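Local atomic coordinates of WlaRA, TDP-fucose-3,4-ketoisomerase (PDB entry 5TPV), a protein that belongs to the cupin superfamily of beta-sandwich proteins, pairs with a second copy of itself and binds thymidine-5'-diphosphate. Residues F8-S13 against N82-L87; D42-G47 against Y98-D103; E55-A60 against L107-T112. All coordinates share one frame; numbering follows the deposited sequence.

Interaction 1. Residues F8-S13 against N82-L87; sequences FKTINS and NKTKGL. With TYD (thymidine-5'-diphosphate), chain D.
Phe-8 meets residues 82-87 with both its backbone and its ring. Its amide donates a nearly straight hydrogen bond to Thr-84 O (N to O 2.7 Å, 175° at the hydrogen). With CG anti to its own carbonyl carbon (chi1 -63°), the ring is laid along the backbone from Lys-83 to Gly-86. Phe-8 CD2 brings the ring edge to Lys-83 O at 3.6 Å, nearly in the ring plane. Gly-86 offers bare backbone here, and Phe-8 CZ comes in beside its N at 3.6 Å. Farther out, the methyls Thr-10 CG2 and Thr-84 CG2 touch loosely at 4.4 Å.

Thr-84 O, the acceptor, belongs to a type I turn from Asn-82 to Lys-85, and Lys-83 NZ bonds back to Leu-61 O. His-21 meets the Phe-8 ring edge-to-face, and Tyr-36 of the second subunit packs on it. Beyond the contact, Ile-11 CD1 reaches 3.4 Å from O2 of thymidine-5'-diphosphate; the ligand is also hydrogen-bonded to Lys-14 and, on the second subunit, to Arg-33, Arg-46, Gly-47, His-49 and Tyr-119. This is the meeting of two antiparallel neighbours in a cupin sheet, from which strand 3-13 runs on to a ligand pocket shared between subunits.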
loop_
_atom_site.group_PDB
_atom_site.type_symbol
_atom_site.label_atom_id
_atom_site.label_comp_id
_atom_site.label_asym_id
_atom_site.label_seq_id
_atom_site.Cartn_x
_atom_site.Cartn_y
_atom_site.Cartn_z
ATOM N N PHE B 8 8.156 -10.068 7.123
ATOM C CA PHE B 8 6.724 -9.906 7.389
ATOM C C PHE B 8 6.054 -11.193 7.858
ATOM O O PHE B 8 6.422 -12.297 7.454
ATOM C CB PHE B 8 6.032 -9.348 6.148
ATOM C CG PHE B 8 6.512 -7.964 5.750
ATOM C CD1 PHE B 8 6.818 -6.995 6.701
ATOM C CD2 PHE B 8 6.639 -7.630 4.402
ATOM C CE1 PHE B 8 7.254 -5.720 6.320
ATOM C CE2 PHE B 8 7.069 -6.373 4.021
ATOM C CZ PHE B 8 7.356 -5.427 4.961
ATOM N N LYS B 9 5.123 -11.060 8.782
ATOM C CA LYS B 9 4.238 -12.167 9.106
ATOM C C LYS B 9 3.131 -12.181 8.033
ATOM O O LYS B 9 2.431 -11.170 7.875
ATOM C CB LYS B 9 3.642 -12.028 10.516
ATOM C CG LYS B 9 2.576 -13.084 10.868
ATOM C CD LYS B 9 2.872 -13.972 12.090
ATOM C CE LYS B 9 2.639 -15.475 11.874
ATOM N NZ LYS B 9 1.464 -15.790 11.004
ATOM N N THR B 10 3.017 -13.308 7.323
ATOM C CA THR B 10 1.983 -13.551 6.306
ATOM C C THR B 10 0.841 -14.423 6.812
ATOM O O THR B 10 1.057 -15.339 7.630
ATOM C CB THR B 10 2.585 -14.163 5.044
ATOM O OG1 THR B 10 3.042 -15.494 5.305
ATOM C CG2 THR B 10 3.749 -13.337 4.530
ATOM N N ILE B 11 -0.368 -14.138 6.336
ATOM C CA ILE B 11 -1.537 -14.980 6.581
ATOM C C ILE B 11 -1.881 -15.857 5.371
ATOM O O ILE B 11 -2.409 -15.397 4.331
ATOM C CB ILE B 11 -2.744 -14.148 7.020
ATOM C CG1 ILE B 11 -2.404 -13.322 8.256
ATOM C CG2 ILE B 11 -3.908 -15.059 7.409
ATOM C CD1 ILE B 11 -3.366 -12.192 8.545
ATOM N N ASN B 12 -1.595 -17.140 5.527
ATOM C CA ASN B 12 -1.723 -18.129 4.457
ATOM C C ASN B 12 -3.049 -18.846 4.505
ATOM O O ASN B 12 -3.228 -19.688 5.356
ATOM C CB ASN B 12 -0.608 -19.154 4.606
ATOM C CG ASN B 12 0.767 -18.494 4.543
ATOM O OD1 ASN B 12 1.049 -17.606 5.327
ATOM N ND2 ASN B 12 1.582 -18.865 3.581
ATOM N N SER B 13 -3.985 -18.517 3.628
ATOM C CA SER B 13 -5.355 -19.026 3.734
ATOM C C SER B 13 -6.153 -18.744 2.465
ATOM O O SER B 13 -5.789 -17.911 1.634
ATOM C CB SER B 13 -6.090 -18.484 4.961
ATOM O OG SER B 13 -6.606 -17.171 4.829
ATOM N N ASN B 82 11.779 -9.444 -2.603
ATOM C CA ASN B 82 10.568 -10.229 -2.442
ATOM C C ASN B 82 9.556 -9.646 -1.490
ATOM O O ASN B 82 9.869 -8.747 -0.724
ATOM C CB ASN B 82 10.883 -11.661 -2.035
ATOM C CG ASN B 82 11.164 -11.770 -0.568
ATOM O OD1 ASN B 82 12.131 -11.220 -0.117
ATOM N ND2 ASN B 82 10.352 -12.503 0.162
ATOM N N LYS B 83 8.354 -10.206 -1.559
ATOM C CA LYS B 83 7.160 -9.660 -0.900
ATOM C C LYS B 83 7.100 -9.892 0.584
ATOM O O LYS B 83 6.209 -9.365 1.230
ATOM C CB LYS B 83 5.899 -10.292 -1.484
ATOM C CG LYS B 83 5.477 -9.650 -2.774
ATOM C CD LYS B 83 4.176 -10.262 -3.271
ATOM C CE LYS B 83 4.393 -11.346 -4.313
ATOM N NZ LYS B 83 5.241 -10.833 -5.416
ATOM N N THR B 84 8.002 -10.695 1.135
ATOM C CA THR B 84 7.951 -10.992 2.578
ATOM C C THR B 84 8.901 -10.181 3.430
ATOM O O THR B 84 9.052 -10.407 4.625
ATOM C CB THR B 84 8.306 -12.440 2.830
ATOM O OG1 THR B 84 9.662 -12.601 2.420
ATOM C CG2 THR B 84 7.405 -13.356 2.000
ATOM N N LYS B 85 9.563 -9.242 2.788
ATOM C CA LYS B 85 10.601 -8.442 3.408
ATOM C C LYS B 85 10.434 -6.977 2.940
ATOM O O LYS B 85 9.971 -6.665 1.815
ATOM C CB LYS B 85 11.947 -9.065 3.061
ATOM C CG LYS B 85 12.866 -8.300 2.126
ATOM C CD LYS B 85 14.066 -9.177 1.748
ATOM C CE LYS B 85 15.004 -8.510 0.755
ATOM N NZ LYS B 85 16.085 -7.820 1.512
ATOM N N GLY B 86 10.728 -6.083 3.856
ATOM C CA GLY B 86 10.861 -4.687 3.525
ATOM C C GLY B 86 11.941 -4.035 4.351
ATOM O O GLY B 86 12.403 -4.552 5.378
ATOM N N LEU B 87 12.307 -2.856 3.886
ATOM C CA LEU B 87 13.285 -2.016 4.548
ATOM C C LEU B 87 12.587 -0.888 5.226
ATOM O O LEU B 87 11.986 -0.034 4.545
ATOM C CB LEU B 87 14.251 -1.441 3.513
ATOM C CG LEU B 87 15.225 -0.377 4.052
ATOM C CD1 LEU B 87 16.132 -0.991 5.108
ATOM C CD2 LEU B 87 16.053 0.126 2.882
HETATM P PA TYD D . -10.750 -12.021 5.804
HETATM O O1A TYD D . -11.048 -10.563 5.545
HETATM O O2A TYD D . -11.663 -12.830 6.694
HETATM O O3A TYD D . -10.634 -12.772 4.385
HETATM P PB TYD D . -10.623 -11.930 3.013
HETATM O O1B TYD D . -11.806 -11.001 3.145
HETATM O O2B TYD D . -10.771 -12.981 1.939
HETATM O O3B TYD D . -9.282 -11.234 3.023
HETATM O "O5'" TYD D . -9.252 -12.132 6.384
HETATM C "C5'" TYD D . -8.477 -13.308 6.167
HETATM C "C4'" TYD D . -7.834 -13.744 7.477
HETATM O "O4'" TYD D . -6.681 -12.938 7.739
HETATM C "C3'" TYD D . -8.794 -13.576 8.644
HETATM O "O3'" TYD D . -9.021 -14.839 9.277
HETATM C "C2'" TYD D . -8.125 -12.621 9.615
HETATM C "C1'" TYD D . -6.788 -12.252 8.990
HETATM N N1 TYD D . -6.729 -10.806 8.766
HETATM C C2 TYD D . -6.039 -9.986 9.688
HETATM O O2 TYD D . -5.489 -10.509 10.680
HETATM N N3 TYD D . -5.962 -8.659 9.518
HETATM C C4 TYD D . -6.539 -8.072 8.466
HETATM O O4 TYD D . -6.465 -6.834 8.312
HETATM C C5 TYD D . -7.270 -8.910 7.484
HETATM C C5M TYD D . -7.934 -8.286 6.285
HETATM C C6 TYD D . -7.329 -10.280 7.692
#

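Interaction 2. Residues D42-G47 against Y98-D103; sequences DDSIRG and YNFSKD. With TYD (thymidine-5'-diphosphate), chain E.
A diphosphate-binding site begins near the start of strand 46-51, where the chain comes in from residues 42-44, and the loop after strand 94-98 backs this entry with an aromatic ring. Phe-100 does the backing: the CZ corner of its ring lies 3.8 Å from Arg-46 CG, and the guanidinium and ring planes are perpendicular. Ser-44 O approaches the ring edge in plane, 3.6 Å from Phe-100 CD1. On the outer side, Ile-45 CG1 touches Tyr-98 CB at 4.2 Å.

No direct hydrogen bond joins the segments; two waters do so instead. One accepts a hydrogen bond from Phe-100 N and donates to Asp-42 O and Ser-44 O, and the other accepts from Asn-99 N and likewise gives to Ser-44 O, which therefore receives two bonds.

Arg-46 is bent at chi2 and chi3 (-78° and -48°), which turns the edge of its guanidinium to the phosphate. Arg-46 NE bonds O1B of thymidine-5'-diphosphate at 3.0 Å, and Arg-46 NH1 donates to O3B at 2.8 Å, the oxygen lying in the guanidinium plane at its edge. Gly-47 N points straight at the same O1B (2.8 Å, 178°), so this oxygen is gripped twice. The cationic group probably offsets phosphate charge.

Phe-40 stacks on Phe-100, while Ser-16 OG and Lys-14 O of the second subunit are hydrogen-bonded to Arg-46 NH2 and Ser-44 OG, respectively. Strand 46-51 lies between 94-98 and 119-120 in the five-stranded sheet, and the loop holding Phe-100 leads from 94-98 toward strand 105-110.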
loop_
_atom_site.group_PDB
_atom_site.type_symbol
_atom_site.label_atom_id
_atom_site.label_comp_id
_atom_site.label_asym_id
_atom_site.label_seq_id
_atom_site.Cartn_x
_atom_site.Cartn_y
_atom_site.Cartn_z
ATOM N N ASP B 42 15.388 1.658 -18.206
ATOM C CA ASP B 42 16.690 1.011 -17.857
ATOM C C ASP B 42 17.553 1.584 -16.717
ATOM O O ASP B 42 18.138 0.895 -15.877
ATOM C CB ASP B 42 17.589 1.033 -19.102
ATOM C CG ASP B 42 17.328 -0.130 -20.017
ATOM O OD1 ASP B 42 18.324 -0.771 -20.404
ATOM O OD2 ASP B 42 16.146 -0.414 -20.319
ATOM N N ASP B 43 17.611 2.897 -16.742
ATOM C CA ASP B 43 18.593 3.723 -16.063
ATOM C C ASP B 43 17.905 4.535 -14.963
ATOM O O ASP B 43 18.482 5.471 -14.431
ATOM C CB ASP B 43 18.998 4.739 -17.121
ATOM C CG ASP B 43 17.778 5.204 -17.933
ATOM O OD1 ASP B 43 16.830 4.383 -18.114
ATOM O OD2 ASP B 43 17.749 6.375 -18.371
ATOM N N SER B 44 16.658 4.206 -14.663
ATOM C CA SER B 44 15.802 5.032 -13.817
ATOM C C SER B 44 16.403 5.075 -12.418
ATOM O O SER B 44 16.898 4.062 -11.927
ATOM C CB SER B 44 14.373 4.451 -13.768
ATOM O OG SER B 44 13.610 5.113 -12.751
ATOM N N ILE B 45 16.329 6.239 -11.795
ATOM C CA ILE B 45 16.790 6.458 -10.434
ATOM C C ILE B 45 15.752 7.238 -9.622
ATOM O O ILE B 45 15.218 8.233 -10.106
ATOM C CB ILE B 45 18.068 7.308 -10.470
ATOM C CG1 ILE B 45 19.211 6.485 -11.052
ATOM C CG2 ILE B 45 18.494 7.770 -9.078
ATOM C CD1 ILE B 45 20.392 7.348 -11.439
ATOM N N ARG B 46 15.444 6.800 -8.398
ATOM C CA ARG B 46 14.511 7.572 -7.575
ATOM C C ARG B 46 15.207 7.947 -6.298
ATOM O O ARG B 46 16.301 7.483 -5.975
ATOM C CB ARG B 46 13.230 6.804 -7.213
ATOM C CG ARG B 46 12.491 6.051 -8.328
ATOM C CD ARG B 46 11.658 6.916 -9.229
ATOM N NE ARG B 46 10.773 7.860 -8.537
ATOM C CZ ARG B 46 9.683 8.402 -9.075
ATOM N NH1 ARG B 46 8.991 9.267 -8.360
ATOM N NH2 ARG B 46 9.289 8.146 -10.312
ATOM N N GLY B 47 14.536 8.809 -5.570
ATOM C CA GLY B 47 15.040 9.350 -4.331
ATOM C C GLY B 47 15.923 10.561 -4.576
ATOM O O GLY B 47 15.485 11.546 -5.164
ATOM N N TYR B 98 17.800 2.493 -7.424
ATOM C CA TYR B 98 18.316 2.306 -8.747
ATOM C C TYR B 98 18.343 0.799 -9.007
ATOM O O TYR B 98 17.927 -0.012 -8.168
ATOM C CB TYR B 98 19.703 2.945 -8.827
ATOM C CG TYR B 98 20.615 2.455 -7.761
ATOM C CD1 TYR B 98 21.469 1.391 -7.984
ATOM C CD2 TYR B 98 20.611 3.038 -6.516
ATOM C CE1 TYR B 98 22.303 0.904 -6.980
ATOM C CE2 TYR B 98 21.447 2.574 -5.507
ATOM C CZ TYR B 98 22.303 1.521 -5.741
ATOM O OH TYR B 98 23.087 1.061 -4.697
ATOM N N ASN B 99 18.769 0.457 -10.217
ATOM C CA ASN B 99 18.891 -0.909 -10.669
ATOM C C ASN B 99 17.553 -1.607 -10.629
ATOM O O ASN B 99 17.446 -2.766 -10.172
ATOM C CB ASN B 99 19.894 -1.669 -9.781
ATOM C CG ASN B 99 21.344 -1.345 -10.108
ATOM O OD1 ASN B 99 21.630 -0.642 -11.062
ATOM N ND2 ASN B 99 22.267 -1.851 -9.285
ATOM N N PHE B 100 16.512 -0.902 -11.042
ATOM C CA PHE B 100 15.180 -1.520 -11.003
ATOM C C PHE B 100 15.008 -2.541 -12.113
ATOM O O PHE B 100 15.267 -2.200 -13.242
ATOM C CB PHE B 100 14.119 -0.456 -11.278
ATOM C CG PHE B 100 13.996 0.576 -10.193
ATOM C CD1 PHE B 100 14.665 1.784 -10.303
ATOM C CD2 PHE B 100 13.238 0.311 -9.044
ATOM C CE1 PHE B 100 14.552 2.754 -9.305
ATOM C CE2 PHE B 100 13.130 1.266 -8.045
ATOM C CZ PHE B 100 13.799 2.499 -8.170
ATOM N N SER B 101 14.489 -3.727 -11.843
ATOM C CA SER B 101 14.013 -4.566 -12.938
ATOM C C SER B 101 12.817 -3.931 -13.674
ATOM O O SER B 101 12.135 -3.024 -13.161
ATOM C CB SER B 101 13.716 -5.980 -12.437
ATOM O OG SER B 101 12.650 -6.016 -11.496
ATOM N N LYS B 102 12.580 -4.373 -14.906
ATOM C CA LYS B 102 11.538 -3.785 -15.771
ATOM C C LYS B 102 10.174 -4.046 -15.166
ATOM O O LYS B 102 9.307 -3.214 -15.257
ATOM C CB LYS B 102 11.556 -4.341 -17.214
ATOM C CG LYS B 102 11.535 -5.876 -17.331
ATOM C CD LYS B 102 10.579 -6.487 -18.370
ATOM C CE LYS B 102 9.363 -7.214 -17.784
ATOM N NZ LYS B 102 8.179 -6.341 -17.508
ATOM N N ASP B 103 10.015 -5.194 -14.536
ATOM C CA ASP B 103 8.796 -5.587 -13.849
ATOM C C ASP B 103 8.733 -5.148 -12.372
ATOM O O ASP B 103 7.791 -5.522 -11.683
ATOM C CB ASP B 103 8.653 -7.127 -13.887
ATOM C CG ASP B 103 9.862 -7.882 -13.335
ATOM O OD1 ASP B 103 9.786 -9.123 -13.164
ATOM O OD2 ASP B 103 10.899 -7.263 -13.062
HETATM P PA TYD E . 9.956 12.640 -4.879
HETATM O O1A TYD E . 10.525 14.035 -4.973
HETATM O O2A TYD E . 9.839 11.962 -3.535
HETATM O O3A TYD E . 10.806 11.682 -5.855
HETATM P PB TYD E . 11.036 10.132 -5.483
HETATM O O1B TYD E . 12.023 9.652 -6.520
HETATM O O2B TYD E . 11.580 10.172 -4.075
HETATM O O3B TYD E . 9.660 9.522 -5.603
HETATM O "O5'" TYD E . 8.501 12.642 -5.569
HETATM C "C5'" TYD E . 8.372 12.735 -6.986
HETATM C "C4'" TYD E . 7.487 13.923 -7.340
HETATM O "O4'" TYD E . 6.112 13.572 -7.160
HETATM C "C3'" TYD E . 7.782 15.116 -6.445
HETATM O "O3'" TYD E . 8.208 16.229 -7.236
HETATM C "C2'" TYD E . 6.486 15.450 -5.731
HETATM C "C1'" TYD E . 5.461 14.439 -6.227
HETATM N N1 TYD E . 4.953 13.657 -5.099
HETATM C C2 TYD E . 3.665 13.932 -4.585
HETATM O O2 TYD E . 2.979 14.839 -5.104
HETATM N N3 TYD E . 3.164 13.239 -3.553
HETATM C C4 TYD E . 3.873 12.263 -2.978
HETATM O O4 TYD E . 3.402 11.619 -2.017
HETATM C C5 TYD E . 5.228 11.955 -3.499
HETATM C C5M TYD E . 6.058 10.863 -2.878
HETATM C C6 TYD E . 5.713 12.693 -4.568
HETATM O O HOH W 1 16.726 1.216 -13.026
HETATM O O HOH W 2 19.338 2.596 -12.155
#

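Interaction 3. Residues E55-A60 against L107-T112; sequences EFIFIA and LVLTNT
Ile-57 and Leu-109, and two residues on, Ile-59 and Leu-107, form the hydrogen-bonded pairs of two antiparallel strands whose axes approach to 4.7 Å. Each pair exchanges two amide-carbonyl bonds, among them Leu-109 N to Ile-57 O at 3.0 Å. Between these pairs Phe-58 faces Val-108 in a non-hydrogen-bonded pair.

Packing is closest around Val-108. Its CG1, anti to the backbone N (chi1 -166°), meets Phe-56 CD1 at 3.6 Å, while the other branch, CG2, lies 3.9 Å from Phe-58 CD1. The valine thus occupies the gap between two phenylalanines, with Phe-58 alongside it and pointing the same way. Phe-56 also runs beside Thr-110. On the face of Ile-57, Ile-59, Leu-107 and Leu-109 the side chains of these two strands meet at longer range: Ile-59 CD1 touches Leu-109 CD1 at 4.2 Å, and Tyr-36 and Ile-34 of the second subunit pack over this side.

Toward Glu-55 and Asn-111 the apolar packing gives way to a polar, partly solvated end. Thr-110 OG1 donates to Glu-55 O (2.7 Å), and Asn-111 OD1 accepts from Glu-55 N (2.9 Å), which lies tilted 29° out of the amide's carbonyl plane. Carboxylate and amide planes stand 77° apart, and a water joins them, donating to Glu-55 OE2 and accepting from Asn-111 ND2; Glu-55 OE1 is bonded to Tyr-88 OH.

Side-chain groups therefore continue the pairing past the regular strand bonds. The chemistry implies a hydrophobic sheet centre, covered in part on one face by the second subunit, with its polar end satisfied by hydroxyl, amide and water.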
loop_
_atom_site.group_PDB
_atom_site.type_symbol
_atom_site.label_atom_id
_atom_site.label_comp_id
_atom_site.label_asym_id
_atom_site.label_seq_id
_atom_site.Cartn_x
_atom_site.Cartn_y
_atom_site.Cartn_z
ATOM N N GLU B 55 8.999 8.604 8.322
ATOM C CA GLU B 55 9.567 7.283 8.246
ATOM C C GLU B 55 8.914 6.490 7.082
ATOM O O GLU B 55 7.836 6.837 6.582
ATOM C CB GLU B 55 9.296 6.604 9.589
ATOM C CG GLU B 55 10.020 7.206 10.770
ATOM C CD GLU B 55 9.460 6.695 12.089
ATOM O OE1 GLU B 55 9.645 5.489 12.433
ATOM O OE2 GLU B 55 8.823 7.524 12.770
ATOM N N PHE B 56 9.585 5.428 6.674
ATOM C CA PHE B 56 9.267 4.698 5.445
ATOM C C PHE B 56 9.439 3.212 5.687
ATOM O O PHE B 56 10.322 2.829 6.441
ATOM C CB PHE B 56 10.153 5.086 4.276
ATOM C CG PHE B 56 9.951 6.491 3.862
ATOM C CD1 PHE B 56 8.837 6.846 3.138
ATOM C CD2 PHE B 56 10.866 7.479 4.219
ATOM C CE1 PHE B 56 8.565 8.162 2.802
ATOM C CE2 PHE B 56 10.621 8.812 3.870
ATOM C CZ PHE B 56 9.474 9.152 3.192
ATOM N N ILE B 57 8.564 2.407 5.078
ATOM C CA ILE B 57 8.931 1.035 4.670
ATOM C C ILE B 57 8.845 0.828 3.147
ATOM O O ILE B 57 7.857 1.155 2.525
ATOM C CB ILE B 57 7.992 0.046 5.363
ATOM C CG1 ILE B 57 8.229 0.068 6.851
ATOM C CG2 ILE B 57 8.258 -1.401 4.959
ATOM C CD1 ILE B 57 7.157 -0.655 7.619
ATOM N N PHE B 58 9.886 0.262 2.572
ATOM C CA PHE B 58 10.038 0.052 1.142
ATOM C C PHE B 58 9.896 -1.466 0.913
ATOM O O PHE B 58 10.550 -2.268 1.583
ATOM C CB PHE B 58 11.456 0.466 0.655
ATOM C CG PHE B 58 11.782 1.917 0.860
ATOM C CD1 PHE B 58 11.363 2.858 -0.044
ATOM C CD2 PHE B 58 12.483 2.344 1.984
ATOM C CE1 PHE B 58 11.608 4.213 0.167
ATOM C CE2 PHE B 58 12.741 3.684 2.198
ATOM C CZ PHE B 58 12.310 4.623 1.283
ATOM N N ILE B 59 9.094 -1.840 -0.065
ATOM C CA ILE B 59 8.829 -3.239 -0.384
ATOM C C ILE B 59 8.828 -3.379 -1.896
ATOM O O ILE B 59 8.139 -2.602 -2.597
ATOM C CB ILE B 59 7.435 -3.606 0.166
ATOM C CG1 ILE B 59 7.306 -3.275 1.635
ATOM C CG2 ILE B 59 7.071 -5.066 -0.059
ATOM C CD1 ILE B 59 5.883 -3.298 2.130
ATOM N N ALA B 60 9.618 -4.338 -2.402
ATOM C CA ALA B 60 9.513 -4.748 -3.772
ATOM C C ALA B 60 8.404 -5.781 -3.897
ATOM O O ALA B 60 8.636 -6.950 -3.635
ATOM C CB ALA B 60 10.840 -5.308 -4.248
ATOM N N LEU B 107 6.522 -0.589 -3.550
ATOM C CA LEU B 107 5.544 -0.020 -2.643
ATOM C C LEU B 107 6.244 0.596 -1.419
ATOM O O LEU B 107 7.090 -0.042 -0.768
ATOM C CB LEU B 107 4.607 -1.112 -2.196
ATOM C CG LEU B 107 3.536 -0.823 -1.150
ATOM C CD1 LEU B 107 2.512 0.158 -1.646
ATOM C CD2 LEU B 107 2.847 -2.089 -0.640
ATOM N N VAL B 108 5.732 1.753 -1.031
ATOM C CA VAL B 108 6.190 2.520 0.113
ATOM C C VAL B 108 5.069 2.899 1.057
ATOM O O VAL B 108 4.036 3.425 0.688
ATOM C CB VAL B 108 6.902 3.800 -0.399
ATOM C CG1 VAL B 108 7.691 4.455 0.735
ATOM C CG2 VAL B 108 7.849 3.419 -1.522
ATOM N N LEU B 109 5.299 2.636 2.337
ATOM C CA LEU B 109 4.406 3.074 3.400
ATOM C C LEU B 109 5.100 4.187 4.192
ATOM O O LEU B 109 6.323 4.123 4.442
ATOM C CB LEU B 109 4.163 1.907 4.351
ATOM C CG LEU B 109 4.090 0.491 3.718
ATOM C CD1 LEU B 109 3.981 -0.585 4.749
ATOM C CD2 LEU B 109 2.927 0.343 2.765
ATOM N N THR B 110 4.311 5.173 4.596
ATOM C CA THR B 110 4.795 6.262 5.402
ATOM C C THR B 110 3.713 6.799 6.364
ATOM O O THR B 110 2.506 6.528 6.268
ATOM C CB THR B 110 5.399 7.379 4.546
ATOM O OG1 THR B 110 6.053 8.380 5.361
ATOM C CG2 THR B 110 4.323 8.047 3.787
ATOM N N ASN B 111 4.217 7.503 7.368
ATOM C CA ASN B 111 3.406 8.003 8.490
ATOM C C ASN B 111 3.019 9.463 8.334
ATOM O O ASN B 111 2.529 10.031 9.276
ATOM C CB ASN B 111 4.152 7.792 9.797
ATOM C CG ASN B 111 5.494 8.543 9.854
ATOM O OD1 ASN B 111 6.168 8.750 8.868
ATOM N ND2 ASN B 111 5.902 8.900 11.047
ATOM N N THR B 112 3.182 10.071 7.154
ATOM C CA THR B 112 2.757 11.467 7.009
ATOM C C THR B 112 1.991 11.725 5.766
ATOM O O THR B 112 2.174 11.006 4.793
ATOM C CB THR B 112 4.000 12.406 6.909
ATOM O OG1 THR B 112 4.794 12.021 5.786
ATOM C CG2 THR B 112 4.923 12.281 8.114
HETATM O O HOH W 3 8.066 9.987 12.322
#

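Interactions 1 and 3 belong to the same six-stranded antiparallel sheet, with centres about 14 Å apart. They touch where strands 85-89 and 56-62 are neighbours: Leu-87 O and Phe-58 N are probably hydrogen-bonded at 2.9 Å, and Phe-8 CE2 packs on Ile-59 CD1. Interaction 2 lies where inner strands 46-51 and 94-98 of the five-stranded sheet meet their loops, its centre about 23 Å from that of interaction 1 and 17 Å from that of interaction 3. Along the chain 8-13, 42-47 and 55-60 precede their partners 82-87, 98-103 and 107-112, so all three contacts interleave. All touch the second subunit, and 1 and 2 hold residues of pockets shared between subunits.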